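Long-range contact in ribosomal protein S2-related protein (Deinococcus radiodurans, PDB 2JH3), which binds a 4Fe-4S iron-sulfur cluster, has a chelatase-like fold and is probably related in function to the sirohydrochlorin ferrochelatases: residues 124-129 with 245-250. Sequence-based numbering, arbitrary orientation.
Sequences DAIAAQ and GPVGEH
The imidazole of H250 lies against helix 122-133, with Q129 N over one ring face and CE1 3.5 Å from the methyl CB of A128. On the same ring CD2 approaches Q129 CA at 3.8 Å. Q129 crosses H250 with its amide plane turned 68° from the ring. Its CG stands anti to the backbone N (chi1 180°) and the chain bends at chi2, which brings the amide to the G245 carbonyl. There OE1 comes within 3.5 Å of G245 O, two acceptors that share no hydrogen bond. Further back along the helix, V247 points CG2 at the backbone, 3.8 Å from A125 O; the same CG2 packs on A125 CB at 4.1 Å and on I126 CG1. In the second shell, I126 continues onto L145 and L147 of strand 144-149, and the V247 backbone is hydrogen-bonded to P211. Both ring nitrogens of H250 are engaged: NE2 hydrogen-bonds D132 OD2, one turn beyond A128, and ND1 caps A252 N ahead of helix 253-262. With an alanine here, D132 would probably lose this partner and A252 N its cap, and a gap would open beside A128. With no hydrogen bond between 124-129 and 245-250, van der Waals packing joins the two segments, which come from the two CbiX-family regions; ND1, accepting from A252 N, probably leaves the ring proton on NE2 facing D132 OD2, so the ring is held at both nitrogens while its face packs on the helix.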
ATOM      1  N   ASP A 124     -27.990 -30.967  17.669  1.00 33.59           N
ATOM      2  CA  ASP A 124     -28.630 -30.027  18.603  1.00 34.01           C
ATOM      3  C   ASP A 124     -28.520 -28.593  18.204  1.00 34.21           C
ATOM      4  O   ASP A 124     -29.476 -27.791  18.391  1.00 33.57           O
ATOM      5  CB  ASP A 124     -27.949 -30.114  19.980  1.00 36.21           C
ATOM      6  CG  ASP A 124     -27.993 -31.496  20.561  1.00 40.57           C
ATOM      7  OD1 ASP A 124     -29.112 -32.001  20.785  1.00 44.75           O
ATOM      8  OD2 ASP A 124     -26.918 -32.112  20.772  1.00 48.89           O
ATOM      9  N   ALA A 125     -27.328 -28.210  17.725  1.00 32.71           N
ATOM     10  CA  ALA A 125     -27.108 -26.843  17.245  1.00 32.12           C
ATOM     11  C   ALA A 125     -27.969 -26.551  15.984  1.00 31.25           C
ATOM     12  O   ALA A 125     -28.519 -25.496  15.848  1.00 29.51           O
ATOM     13  CB  ALA A 125     -25.593 -26.600  16.972  1.00 32.14           C
ATOM     14  N   ILE A 126     -28.037 -27.516  15.076  1.00 32.09           N
ATOM     15  CA  ILE A 126     -28.884 -27.429  13.881  1.00 31.35           C
ATOM     16  C   ILE A 126     -30.378 -27.278  14.260  1.00 32.14           C
ATOM     17  O   ILE A 126     -31.003 -26.305  13.859  1.00 31.10           O
ATOM     18  CB  ILE A 126     -28.739 -28.698  13.024  1.00 31.42           C
ATOM     19  CG1 ILE A 126     -27.360 -28.750  12.352  1.00 29.65           C
ATOM     20  CG2 ILE A 126     -29.936 -28.794  11.982  1.00 32.04           C
ATOM     21  CD1 ILE A 126     -26.985 -30.145  11.773  1.00 28.20           C
ATOM     22  N   ALA A 127     -30.902 -28.207  15.067  1.00 33.05           N
ATOM     23  CA  ALA A 127     -32.268 -28.074  15.660  1.00 33.82           C
ATOM     24  C   ALA A 127     -32.517 -26.746  16.338  1.00 35.43           C
ATOM     25  O   ALA A 127     -33.577 -26.095  16.158  1.00 35.94           O
ATOM     26  CB  ALA A 127     -32.596 -29.249  16.574  1.00 34.04           C
ATOM     27  N   ALA A 128     -31.543 -26.250  17.067  1.00 36.44           N
ATOM     28  CA  ALA A 128     -31.794 -25.003  17.772  1.00 37.12           C
ATOM     29  C   ALA A 128     -31.941 -23.841  16.829  1.00 37.68           C
ATOM     30  O   ALA A 128     -32.834 -23.003  16.992  1.00 39.00           O
ATOM     31  CB  ALA A 128     -30.717 -24.738  18.745  1.00 37.52           C
ATOM     32  N   GLN A 129     -31.046 -23.761  15.852  1.00 38.23           N
ATOM     33  CA  GLN A 129     -31.123 -22.750  14.801  1.00 38.29           C
ATOM     34  C   GLN A 129     -32.472 -22.897  14.052  1.00 38.48           C
ATOM     35  O   GLN A 129     -33.111 -21.898  13.728  1.00 38.81           O
ATOM     36  CB  GLN A 129     -29.916 -22.911  13.876  1.00 37.68           C
ATOM     37  CG  GLN A 129     -29.779 -21.983  12.716  1.00 38.36           C
ATOM     38  CD  GLN A 129     -29.891 -20.530  13.083  1.00 43.62           C
ATOM     39  OE1 GLN A 129     -28.921 -19.814  13.069  1.00 43.73           O
ATOM     40  NE2 GLN A 129     -31.104 -20.078  13.380  1.00 49.61           N
ATOM     41  N   GLY A 245     -29.963 -18.402   9.176  1.00 33.68           N
ATOM     42  CA  GLY A 245     -28.564 -18.120   8.967  1.00 33.72           C
ATOM     43  C   GLY A 245     -27.788 -19.390   9.223  1.00 33.19           C
ATOM     44  O   GLY A 245     -28.345 -20.365   9.705  1.00 32.82           O
ATOM     45  N   PRO A 246     -26.492 -19.360   8.907  1.00 33.02           N
ATOM     46  CA  PRO A 246     -25.549 -20.452   9.018  1.00 33.08           C
ATOM     47  C   PRO A 246     -25.451 -20.897  10.421  1.00 32.99           C
ATOM     48  O   PRO A 246     -25.441 -20.058  11.319  1.00 33.69           O
ATOM     49  CB  PRO A 246     -24.237 -19.829   8.573  1.00 32.31           C
ATOM     50  CG  PRO A 246     -24.584 -18.779   7.754  1.00 34.23           C
ATOM     51  CD  PRO A 246     -25.841 -18.176   8.342  1.00 32.95           C
ATOM     52  N   VAL A 247     -25.388 -22.202  10.621  1.00 32.93           N
ATOM     53  CA  VAL A 247     -25.451 -22.762  11.941  1.00 34.15           C
ATOM     54  C   VAL A 247     -24.226 -22.334  12.752  1.00 35.43           C
ATOM     55  O   VAL A 247     -24.310 -22.161  13.982  1.00 34.92           O
ATOM     56  CB  VAL A 247     -25.553 -24.295  11.920  1.00 33.97           C
ATOM     57  CG1 VAL A 247     -24.310 -24.973  11.328  1.00 32.67           C
ATOM     58  CG2 VAL A 247     -25.774 -24.822  13.310  1.00 33.00           C
ATOM     59  N   GLY A 248     -23.124 -22.106  12.036  1.00 37.19           N
ATOM     60  CA  GLY A 248     -21.848 -21.720  12.636  1.00 38.49           C
ATOM     61  C   GLY A 248     -21.974 -20.453  13.444  1.00 39.90           C
ATOM     62  O   GLY A 248     -21.125 -20.185  14.263  1.00 42.07           O
ATOM     63  N   GLU A 249     -23.022 -19.664  13.219  1.00 41.08           N
ATOM     64  CA  GLU A 249     -23.155 -18.412  13.914  1.00 41.27           C
ATOM     65  C   GLU A 249     -24.077 -18.537  15.154  1.00 40.80           C
ATOM     66  O   GLU A 249     -24.273 -17.575  15.890  1.00 40.76           O
ATOM     67  CB  GLU A 249     -23.659 -17.324  12.953  1.00 42.78           C
ATOM     68  CG  GLU A 249     -23.098 -17.360  11.472  1.00 48.91           C
ATOM     69  CD  GLU A 249     -21.689 -16.769  11.269  1.00 55.17           C
ATOM     70  OE1 GLU A 249     -20.832 -16.975  12.161  1.00 61.18           O
ATOM     71  OE2 GLU A 249     -21.433 -16.112  10.210  1.00 58.86           O
ATOM     72  N   HIS A 250     -24.583 -19.728  15.435  1.00 39.52           N
ATOM     73  CA  HIS A 250     -25.482 -19.927  16.538  1.00 39.77           C
ATOM     74  C   HIS A 250     -24.735 -20.121  17.907  1.00 39.77           C
ATOM     75  O   HIS A 250     -23.782 -20.855  17.994  1.00 39.21           O
ATOM     76  CB  HIS A 250     -26.371 -21.140  16.234  1.00 38.68           C
ATOM     77  CG  HIS A 250     -27.614 -21.199  17.070  1.00 40.04           C
ATOM     78  ND1 HIS A 250     -27.708 -21.939  18.233  1.00 38.18           N
ATOM     79  CD2 HIS A 250     -28.823 -20.603  16.909  1.00 39.20           C
ATOM     80  CE1 HIS A 250     -28.902 -21.767  18.771  1.00 39.98           C
ATOM     81  NE2 HIS A 250     -29.598 -20.955  17.990  1.00 38.32           N
TER